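Local coordinates for protein ATP phosphoribosyltransferase (Thermotoga maritima, PDB 1O63) that probably condenses ATP with 5-phosphoribose 1-diphosphate to give phosphoribosyl-ATP and diphosphate, the first step of histidine biosynthesis, at residues L69-T74 / T108-V113; I77-I82 / T172-N177; S87-A92 / L145-T150. All blocks are in the same frame, centred on the assembly; numbering follows the deposited sequence.

Contact 1. Residues L69-T74 / T108-V113; sequences LLEKET and TKFPNV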
loop_
_atom_site.group_PDB
_atom_site.type_symbol
_atom_site.label_atom_id
_atom_site.label_comp_id
_atom_site.label_asym_id
_atom_site.label_seq_id
_atom_site.Cartn_x
_atom_site.Cartn_y
_atom_site.Cartn_z
ATOM N N LEU A 69 3.263 -13.250 -4.801
ATOM C CA LEU A 69 3.268 -14.155 -5.929
ATOM C C LEU A 69 1.889 -14.573 -6.386
ATOM O O LEU A 69 1.634 -14.677 -7.600
ATOM C CB LEU A 69 4.109 -15.409 -5.613
ATOM C CG LEU A 69 5.356 -15.616 -6.472
ATOM C CD1 LEU A 69 6.141 -14.331 -6.598
ATOM C CD2 LEU A 69 6.245 -16.728 -5.929
ATOM N N LEU A 70 1.017 -14.895 -5.419
ATOM C CA LEU A 70 -0.326 -15.357 -5.800
ATOM C C LEU A 70 -1.243 -14.185 -6.099
ATOM O O LEU A 70 -2.237 -14.375 -6.789
ATOM C CB LEU A 70 -0.917 -16.263 -4.743
ATOM C CG LEU A 70 -0.860 -17.761 -4.848
ATOM C CD1 LEU A 70 -0.010 -18.320 -5.977
ATOM C CD2 LEU A 70 -0.439 -18.392 -3.519
ATOM N N GLU A 71 -1.001 -13.003 -5.515
ATOM C CA GLU A 71 -1.902 -11.887 -5.779
ATOM C C GLU A 71 -1.681 -11.293 -7.168
ATOM O O GLU A 71 -2.591 -10.727 -7.765
ATOM C CB GLU A 71 -1.743 -10.809 -4.693
ATOM C CG GLU A 71 -2.595 -9.587 -4.916
ATOM C CD GLU A 71 -4.086 -9.904 -4.888
ATOM O OE1 GLU A 71 -4.880 -9.152 -5.453
ATOM O OE2 GLU A 71 -4.470 -10.942 -4.287
ATOM N N LYS A 72 -0.477 -11.401 -7.664
ATOM C CA LYS A 72 -0.050 -10.789 -8.932
ATOM C C LYS A 72 0.703 -11.833 -9.736
ATOM O O LYS A 72 1.863 -12.134 -9.416
ATOM C CB LYS A 72 0.857 -9.614 -8.545
ATOM C CG LYS A 72 1.720 -8.994 -9.609
ATOM C CD LYS A 72 2.511 -7.816 -9.030
ATOM C CE LYS A 72 3.298 -7.090 -10.112
ATOM N NZ LYS A 72 3.927 -5.853 -9.564
ATOM N N GLU A 73 0.068 -12.426 -10.735
ATOM C CA GLU A 73 0.753 -13.477 -11.500
ATOM C C GLU A 73 1.823 -12.952 -12.431
ATOM O O GLU A 73 1.667 -11.952 -13.125
ATOM C CB GLU A 73 -0.288 -14.306 -12.267
ATOM C CG GLU A 73 0.032 -15.796 -12.243
ATOM C CD GLU A 73 -0.097 -16.400 -10.857
ATOM O OE1 GLU A 73 0.156 -17.624 -10.708
ATOM O OE2 GLU A 73 -0.471 -15.673 -9.907
ATOM N N THR A 74 2.989 -13.598 -12.426
ATOM C CA THR A 74 4.098 -13.228 -13.294
ATOM C C THR A 74 4.595 -14.470 -14.050
ATOM O O THR A 74 4.248 -15.598 -13.699
ATOM C CB THR A 74 5.307 -12.698 -12.491
ATOM O OG1 THR A 74 5.819 -13.769 -11.697
ATOM C CG2 THR A 74 4.933 -11.545 -11.570
ATOM N N THR A 108 -10.353 -6.998 2.044
ATOM C CA THR A 108 -9.023 -7.635 1.943
ATOM C C THR A 108 -8.056 -6.690 1.237
ATOM O O THR A 108 -8.503 -5.808 0.493
ATOM C CB THR A 108 -9.162 -8.928 1.099
ATOM O OG1 THR A 108 -7.902 -9.575 0.949
ATOM C CG2 THR A 108 -9.692 -8.592 -0.300
ATOM N N LYS A 109 -6.770 -6.901 1.426
ATOM C CA LYS A 109 -5.721 -6.257 0.657
ATOM C C LYS A 109 -5.369 -7.109 -0.572
ATOM O O LYS A 109 -4.545 -6.710 -1.415
ATOM C CB LYS A 109 -4.420 -6.119 1.463
ATOM C CG LYS A 109 -4.582 -5.385 2.776
ATOM C CD LYS A 109 -3.243 -4.894 3.296
ATOM C CE LYS A 109 -2.534 -5.959 4.072
ATOM N NZ LYS A 109 -1.398 -5.425 4.885
ATOM N N PHE A 110 -5.887 -8.337 -0.584
ATOM C CA PHE A 110 -5.582 -9.264 -1.697
ATOM C C PHE A 110 -6.813 -9.657 -2.481
ATOM O O PHE A 110 -7.353 -10.758 -2.338
ATOM C CB PHE A 110 -4.917 -10.520 -1.080
ATOM C CG PHE A 110 -3.840 -10.118 -0.069
ATOM C CD1 PHE A 110 -4.129 -10.106 1.270
ATOM C CD2 PHE A 110 -2.560 -9.775 -0.495
ATOM C CE1 PHE A 110 -3.163 -9.773 2.215
ATOM C CE2 PHE A 110 -1.580 -9.451 0.430
ATOM C CZ PHE A 110 -1.891 -9.397 1.777
ATOM N N PRO A 111 -7.318 -8.763 -3.350
ATOM C CA PRO A 111 -8.515 -9.035 -4.109
ATOM C C PRO A 111 -8.420 -10.189 -5.069
ATOM O O PRO A 111 -9.435 -10.920 -5.175
ATOM C CB PRO A 111 -8.853 -7.700 -4.789
ATOM C CG PRO A 111 -7.562 -6.950 -4.808
ATOM C CD PRO A 111 -6.786 -7.423 -3.622
ATOM N N ASN A 112 -7.309 -10.495 -5.721
ATOM C CA ASN A 112 -7.264 -11.638 -6.638
ATOM C C ASN A 112 -7.247 -12.952 -5.869
ATOM O O ASN A 112 -7.911 -13.915 -6.234
ATOM C CB ASN A 112 -6.069 -11.558 -7.594
ATOM C CG ASN A 112 -6.161 -10.340 -8.500
ATOM O OD1 ASN A 112 -7.252 -9.934 -8.882
ATOM N ND2 ASN A 112 -5.013 -9.720 -8.790
ATOM N N VAL A 113 -6.385 -13.003 -4.821
ATOM C CA VAL A 113 -6.385 -14.160 -3.925
ATOM C C VAL A 113 -7.809 -14.431 -3.409
ATOM O O VAL A 113 -8.283 -15.552 -3.423
ATOM C CB VAL A 113 -5.466 -13.877 -2.716
ATOM C CG1 VAL A 113 -5.811 -14.760 -1.533
ATOM C CG2 VAL A 113 -4.013 -14.099 -3.167
#
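The carboxylate of Glu71 sits against the first turn of helix 111-121 and takes two backbone N-H groups there, one on each oxygen. Asn112 N reaches Glu71 OE1 at 2.8 Å through the syn lone pair. Val113 N reaches Glu71 OE2 at 2.9 Å, also on the syn side but 28° out of the carboxylate plane. Both bonds are nearly straight, so the two together fix the rotation of the group. The start of a helix would be expected to stabilise the negative charge.

A third bond ties the main chain of Glu71 to the same turn. Asn112 ND2 donates to Glu71 O at 2.8 Å, with the oxygen in the plane of the amide and the N-H pointing almost straight at it. Carbon packs closely round the acid: Pro111 CD lies 3.2 Å from Glu71 OE1 and Phe110 CB 3.3 Å from Glu71 OE2. Beside this polar centre Leu70 CB meets Val113 CG2 at 4.1 Å.

The glutamate gets there with CG anti to its backbone N (chi1 178°) and a bend at the next bond (chi2 63°). Behind Phe110, the residue at the N-cap position, Thr108 OG1 accepts from Phe110 N in an ST turn just before the helix.

Further out, Arg116 of helix 111-121 bonds to Leu70 O. Phe168 of strand 161-176 packs against both Leu70 and Val113, and Met89 of strand 81-94 against Phe110 and Val113. The end of helix 66-71 is thus joined to the start of helix 111-121 next to strands 81-94 and 161-176, a bridge between the two lobes.

Contact 2. Residues I77-I82 / T172-N177; sequences IQPFFI and THVVVN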
loop_
_atom_site.group_PDB
_atom_site.type_symbol
_atom_site.label_atom_id
_atom_site.label_comp_id
_atom_site.label_asym_id
_atom_site.label_seq_id
_atom_site.Cartn_x
_atom_site.Cartn_y
_atom_site.Cartn_z
ATOM N N ILE A 77 10.768 -17.064 -13.063
ATOM C CA ILE A 77 11.275 -18.377 -12.713
ATOM C C ILE A 77 11.633 -18.498 -11.245
ATOM O O ILE A 77 12.338 -17.643 -10.704
ATOM C CB ILE A 77 12.573 -18.609 -13.549
ATOM C CG1 ILE A 77 12.178 -18.717 -15.041
ATOM C CG2 ILE A 77 13.359 -19.817 -13.114
ATOM C CD1 ILE A 77 13.402 -18.455 -15.924
ATOM N N GLN A 78 11.237 -19.600 -10.615
ATOM C CA GLN A 78 11.602 -19.862 -9.230
ATOM C C GLN A 78 12.617 -21.006 -9.219
ATOM O O GLN A 78 12.200 -22.149 -9.491
ATOM C CB GLN A 78 10.376 -20.300 -8.403
ATOM C CG GLN A 78 9.377 -19.197 -8.113
ATOM C CD GLN A 78 8.319 -19.625 -7.090
ATOM O OE1 GLN A 78 8.639 -20.179 -6.017
ATOM N NE2 GLN A 78 7.080 -19.355 -7.436
ATOM N N PRO A 79 13.892 -20.730 -8.998
ATOM C CA PRO A 79 14.913 -21.748 -9.122
ATOM C C PRO A 79 14.809 -22.792 -8.030
ATOM O O PRO A 79 15.126 -23.955 -8.261
ATOM C CB PRO A 79 16.234 -20.984 -9.052
ATOM C CG PRO A 79 15.867 -19.706 -8.328
ATOM C CD PRO A 79 14.489 -19.384 -8.840
ATOM N N PHE A 80 14.417 -22.383 -6.822
ATOM C CA PHE A 80 14.323 -23.353 -5.724
ATOM C C PHE A 80 13.366 -22.891 -4.640
ATOM O O PHE A 80 12.877 -21.758 -4.645
ATOM C CB PHE A 80 15.709 -23.665 -5.180
ATOM C CG PHE A 80 16.470 -22.512 -4.607
ATOM C CD1 PHE A 80 16.307 -22.141 -3.279
ATOM C CD2 PHE A 80 17.375 -21.799 -5.383
ATOM C CE1 PHE A 80 17.015 -21.089 -2.732
ATOM C CE2 PHE A 80 18.087 -20.750 -4.844
ATOM C CZ PHE A 80 17.919 -20.389 -3.532
ATOM N N PHE A 81 13.175 -23.764 -3.655
ATOM C CA PHE A 81 12.251 -23.564 -2.541
ATOM C C PHE A 81 12.884 -23.053 -1.271
ATOM O O PHE A 81 13.845 -23.612 -0.748
ATOM C CB PHE A 81 11.603 -24.957 -2.274
ATOM C CG PHE A 81 10.554 -24.999 -1.208
ATOM C CD1 PHE A 81 10.887 -25.200 0.121
ATOM C CD2 PHE A 81 9.208 -24.895 -1.534
ATOM C CE1 PHE A 81 9.912 -25.250 1.103
ATOM C CE2 PHE A 81 8.237 -24.960 -0.562
ATOM C CZ PHE A 81 8.586 -25.136 0.764
ATOM N N ILE A 82 12.315 -22.006 -0.664
ATOM C CA ILE A 82 12.847 -21.488 0.618
ATOM C C ILE A 82 11.891 -21.889 1.735
ATOM O O ILE A 82 10.769 -21.397 1.841
ATOM C CB ILE A 82 13.051 -19.979 0.554
ATOM C CG1 ILE A 82 13.993 -19.622 -0.613
ATOM C CG2 ILE A 82 13.620 -19.450 1.875
ATOM C CD1 ILE A 82 14.082 -18.124 -0.886
ATOM N N THR A 172 8.938 -17.228 1.858
ATOM C CA THR A 172 9.763 -16.407 0.970
ATOM C C THR A 172 10.010 -17.217 -0.299
ATOM O O THR A 172 10.127 -18.438 -0.213
ATOM C CB THR A 172 11.109 -16.114 1.651
ATOM O OG1 THR A 172 10.792 -15.492 2.915
ATOM C CG2 THR A 172 11.996 -15.209 0.832
ATOM N N HIS A 173 10.054 -16.547 -1.455
ATOM C CA HIS A 173 10.334 -17.272 -2.703
ATOM C C HIS A 173 11.494 -16.512 -3.409
ATOM O O HIS A 173 11.559 -15.310 -3.187
ATOM C CB HIS A 173 9.136 -17.207 -3.644
ATOM C CG HIS A 173 7.892 -17.874 -3.143
ATOM N ND1 HIS A 173 7.505 -19.119 -3.528
ATOM C CD2 HIS A 173 6.964 -17.439 -2.246
ATOM C CE1 HIS A 173 6.372 -19.451 -2.879
ATOM N NE2 HIS A 173 6.034 -18.436 -2.101
ATOM N N VAL A 174 12.315 -17.209 -4.148
ATOM C CA VAL A 174 13.328 -16.545 -4.994
ATOM C C VAL A 174 12.817 -16.579 -6.438
ATOM O O VAL A 174 12.281 -17.607 -6.892
ATOM C CB VAL A 174 14.710 -17.135 -4.863
ATOM C CG1 VAL A 174 14.694 -18.648 -5.066
ATOM C CG2 VAL A 174 15.691 -16.511 -5.884
ATOM N N VAL A 175 12.890 -15.441 -7.130
ATOM C CA VAL A 175 12.357 -15.315 -8.477
ATOM C C VAL A 175 13.426 -14.706 -9.387
ATOM O O VAL A 175 14.209 -13.870 -8.921
ATOM C CB VAL A 175 11.084 -14.478 -8.568
ATOM C CG1 VAL A 175 9.867 -15.313 -8.171
ATOM C CG2 VAL A 175 11.157 -13.197 -7.746
ATOM N N VAL A 176 13.504 -15.178 -10.624
ATOM C CA VAL A 176 14.586 -14.735 -11.510
ATOM C C VAL A 176 14.009 -14.157 -12.798
ATOM O O VAL A 176 13.113 -14.743 -13.395
ATOM C CB VAL A 176 15.525 -15.908 -11.858
ATOM C CG1 VAL A 176 16.577 -15.536 -12.897
ATOM C CG2 VAL A 176 16.286 -16.437 -10.622
ATOM N N ASN A 177 14.575 -13.049 -13.254
ATOM C CA ASN A 177 14.190 -12.488 -14.570
ATOM C C ASN A 177 14.654 -13.471 -15.642
ATOM O O ASN A 177 15.828 -13.826 -15.728
ATOM C CB ASN A 177 14.897 -11.142 -14.704
ATOM C CG ASN A 177 14.825 -10.470 -16.051
ATOM O OD1 ASN A 177 14.075 -10.865 -16.939
ATOM N ND2 ASN A 177 15.619 -9.414 -16.196
HETATM O O HOH W 1 11.071 -19.917 -4.127
HETATM O O HOH W 2 10.103 -20.746 -1.520
HETATM O O HOH W 3 10.362 -19.346 3.327
#
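The Phe80 ring carries Val174 CG1 over the centre of one face, 3.9 Å from the centroid, in a CH-pi contact. A chi1 of 61° puts CG of Phe80 between the backbone N and the carbonyl carbon, which brings the ring over Val174; Gln196 and Ile199 of helix 185-204 also touch it. The other flat group, the His173 imidazole, is met at its edge: His173 ND1 donates to Gln78 OE1 at 2.9 Å. Amide and ring planes stand 89° apart, and the nitrogen approaches 42° above the carbonyl plane, away from the lone pairs. On the far side of the ring NE2 bonds to Thr66 OG1, so both nitrogens are engaged.

Main-chain pairing is limited. Val176 N gives Ile77 O a 2.7 Å bond, while the return bond from Ile77 N to Val176 O is weak at 3.3 Å. Pro79 then turns the chain away, its CG resting 3.6 Å from Val174 CG1. Val174 O is buried without a polar partner in the model and receives a CA-H...O contact, Gln78 CA to Val174 O 3.3 Å. Ile82 CD1 reaches Val174 CB at 4.1 Å. Here waters fill in: one accepts from Val174 N and lies within bonding distance of Phe80 O and Gln78 OE1, and two more link Ile82 to Thr172.

These antiparallel segments lie at the first-lobe end of strands 81-94 and 161-176, the pair that connects the two lobes in this fold, related to type 2 periplasmic binding proteins.

Contact 3. Residues S87-A92 / L145-T150; sequences SRMVLA and LIVDIT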
loop_
_atom_site.group_PDB
_atom_site.type_symbol
_atom_site.label_atom_id
_atom_site.label_comp_id
_atom_site.label_asym_id
_atom_site.label_seq_id
_atom_site.Cartn_x
_atom_site.Cartn_y
_atom_site.Cartn_z
ATOM N N SER A 87 4.109 -16.849 7.608
ATOM C CA SER A 87 2.744 -16.525 8.068
ATOM C C SER A 87 1.721 -17.316 7.277
ATOM O O SER A 87 2.081 -18.252 6.556
ATOM C CB SER A 87 2.535 -15.017 7.881
ATOM O OG SER A 87 2.906 -14.633 6.570
ATOM N N ARG A 88 0.444 -17.001 7.470
ATOM C CA ARG A 88 -0.642 -17.711 6.794
ATOM C C ARG A 88 -1.658 -16.694 6.221
ATOM O O ARG A 88 -2.030 -15.766 6.911
ATOM C CB ARG A 88 -1.412 -18.607 7.756
ATOM C CG ARG A 88 -0.687 -19.801 8.351
ATOM C CD ARG A 88 -1.507 -20.377 9.520
ATOM N NE ARG A 88 -1.339 -19.601 10.730
ATOM C CZ ARG A 88 -2.116 -19.574 11.798
ATOM N NH1 ARG A 88 -3.225 -20.293 11.867
ATOM N NH2 ARG A 88 -1.788 -18.797 12.835
HETATM N N MSE A 89 -2.217 -17.041 5.087
HETATM C CA MSE A 89 -3.334 -16.258 4.505
HETATM C C MSE A 89 -4.604 -16.988 4.962
HETATM O O MSE A 89 -4.712 -18.212 4.771
HETATM C CB MSE A 89 -3.211 -16.184 3.014
HETATM C CG MSE A 89 -4.289 -15.390 2.276
HETATM SE SE MSE A 89 -4.075 -13.497 2.538
HETATM C CE MSE A 89 -2.609 -13.163 1.328
ATOM N N VAL A 90 -5.495 -16.288 5.664
ATOM C CA VAL A 90 -6.691 -16.953 6.180
ATOM C C VAL A 90 -7.968 -16.210 5.828
ATOM O O VAL A 90 -7.935 -15.040 5.479
ATOM C CB VAL A 90 -6.638 -17.095 7.723
ATOM C CG1 VAL A 90 -5.445 -17.950 8.125
ATOM C CG2 VAL A 90 -6.572 -15.733 8.429
ATOM N N LEU A 91 -9.075 -16.925 5.923
ATOM C CA LEU A 91 -10.408 -16.359 5.875
ATOM C C LEU A 91 -10.815 -16.216 7.360
ATOM O O LEU A 91 -10.527 -17.163 8.116
ATOM C CB LEU A 91 -11.413 -17.299 5.186
ATOM C CG LEU A 91 -12.873 -16.779 5.217
ATOM C CD1 LEU A 91 -12.991 -15.598 4.276
ATOM C CD2 LEU A 91 -13.830 -17.899 4.798
ATOM N N ALA A 92 -11.231 -15.056 7.777
ATOM C CA ALA A 92 -11.652 -14.847 9.177
ATOM C C ALA A 92 -12.942 -14.034 9.248
ATOM O O ALA A 92 -13.316 -13.287 8.350
ATOM C CB ALA A 92 -10.562 -14.154 9.971
ATOM N N LEU A 145 -16.727 -10.750 6.340
ATOM C CA LEU A 145 -15.555 -11.560 6.476
ATOM C C LEU A 145 -14.314 -10.802 5.949
ATOM O O LEU A 145 -14.440 -9.809 5.265
ATOM C CB LEU A 145 -15.629 -12.852 5.617
ATOM C CG LEU A 145 -16.818 -13.784 5.815
ATOM C CD1 LEU A 145 -16.979 -14.759 4.645
ATOM C CD2 LEU A 145 -16.731 -14.558 7.116
ATOM N N ILE A 146 -13.147 -11.306 6.336
ATOM C CA ILE A 146 -11.918 -10.760 5.758
ATOM C C ILE A 146 -11.043 -11.901 5.241
ATOM O O ILE A 146 -11.252 -13.045 5.649
ATOM C CB ILE A 146 -11.076 -9.936 6.739
ATOM C CG1 ILE A 146 -10.579 -10.838 7.860
ATOM C CG2 ILE A 146 -11.870 -8.710 7.235
ATOM C CD1 ILE A 146 -9.676 -10.198 8.885
ATOM N N VAL A 147 -10.159 -11.558 4.314
ATOM C CA VAL A 147 -9.109 -12.509 3.889
ATOM C C VAL A 147 -7.806 -11.754 4.173
ATOM O O VAL A 147 -7.625 -10.669 3.622
ATOM C CB VAL A 147 -9.206 -12.930 2.431
ATOM C CG1 VAL A 147 -7.905 -13.563 1.958
ATOM C CG2 VAL A 147 -10.377 -13.864 2.181
ATOM N N ASP A 148 -7.023 -12.233 5.127
ATOM C CA ASP A 148 -5.827 -11.460 5.520
ATOM C C ASP A 148 -4.744 -12.369 6.069
ATOM O O ASP A 148 -4.968 -13.557 6.332
ATOM C CB ASP A 148 -6.197 -10.405 6.567
ATOM C CG ASP A 148 -5.222 -9.257 6.665
ATOM O OD1 ASP A 148 -4.301 -9.154 5.820
ATOM O OD2 ASP A 148 -5.354 -8.434 7.595
ATOM N N ILE A 149 -3.576 -11.795 6.287
ATOM C CA ILE A 149 -2.434 -12.535 6.817
ATOM C C ILE A 149 -2.450 -12.430 8.360
ATOM O O ILE A 149 -2.767 -11.383 8.903
ATOM C CB ILE A 149 -1.106 -11.914 6.347
ATOM C CG1 ILE A 149 -0.959 -11.963 4.818
ATOM C CG2 ILE A 149 0.102 -12.561 7.018
ATOM C CD1 ILE A 149 0.334 -11.188 4.416
ATOM N N THR A 150 -2.056 -13.513 8.983
ATOM C CA THR A 150 -1.874 -13.666 10.403
ATOM C C THR A 150 -0.627 -14.527 10.644
ATOM O O THR A 150 -0.280 -15.359 9.812
ATOM C CB THR A 150 -3.089 -14.372 11.062
ATOM O OG1 THR A 150 -2.904 -14.414 12.480
ATOM C CG2 THR A 150 -3.222 -15.808 10.569
#
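Thr150 meets Arg88 and Val90 with its methyl group. Thr150 CG2 lies over one face of the Arg88 guanidinium, offset toward the rim and 4.0 Å from Arg88 NH2, and reaches Val90 CG1 at 3.9 Å. The hydroxyl of Thr150 takes the position anti to N (chi1 -176°), which turns the methyl toward strand 87-92 and leaves OG1 to a weak bond with Gly153 N. The arginine has its stronger polar partner elsewhere: NH1 forms a salt bridge with Glu166.

At the other end Ala92 sits opposite Ile146 in a hydrogen-bonded pair. Ala92 N to Ile146 O measures 2.9 Å, Ile146 N to Ala92 O 2.8 Å, and the small CB of Ala92 packs at 3.9 Å on Ile146 CG1. Two similar pairs, Val90 with Asp148 and Arg88 with Thr150, bring the total to six backbone bonds between strands whose directions differ by 157°.

Leu91 works on the opposite face of the sheet. CG anti to the backbone N and a bend at chi2 (71°) carry Leu91 CD1 across to the partner strand, 3.4 Å from Ile146 O and 3.8 Å from Val147 CG2. Val147 turns its other methyl, CG1, to Met89, a selenomethionine whose SE lies 3.9 Å away; CE beyond it touches Ile149 CG1.

Helix 111-121 covers this side, putting Val113 on Met89, Thr114 on Val147 and Tyr117 on Leu91, while Leu156 of helix 154-158 packs on Val90, Ile146 and Thr150. This antiparallel pair, with helices on both faces, forms part of the alpha/beta sheet of the second lobe. Strand 145-150 runs directly into the turn holding Glu151 and Gly153, which in this family probably forms the phosphoribosyl diphosphate-binding loop.

In the fold
Contact 1 touches both of the others. Its centre is about 17 Å from that of contact 2, where Leu69 CD1 comes 4.2 Å from Val175 CG1, and about 13 Å from that of contact 3, where Phe110 CD1 packs 3.4 Å from Met89 CE. A probable hydrogen bond of 2.9 Å from Thr108 OG1 to Val147 O adds to the second junction. Contacts 2 and 3 share strand 81-94 but do not meet: their centres are about 24 Å apart, their nearest atoms about 8 Å. One belongs to each lobe, and contact 1 spans the gap between the lobes, where substrates bind in relatives of this enzyme.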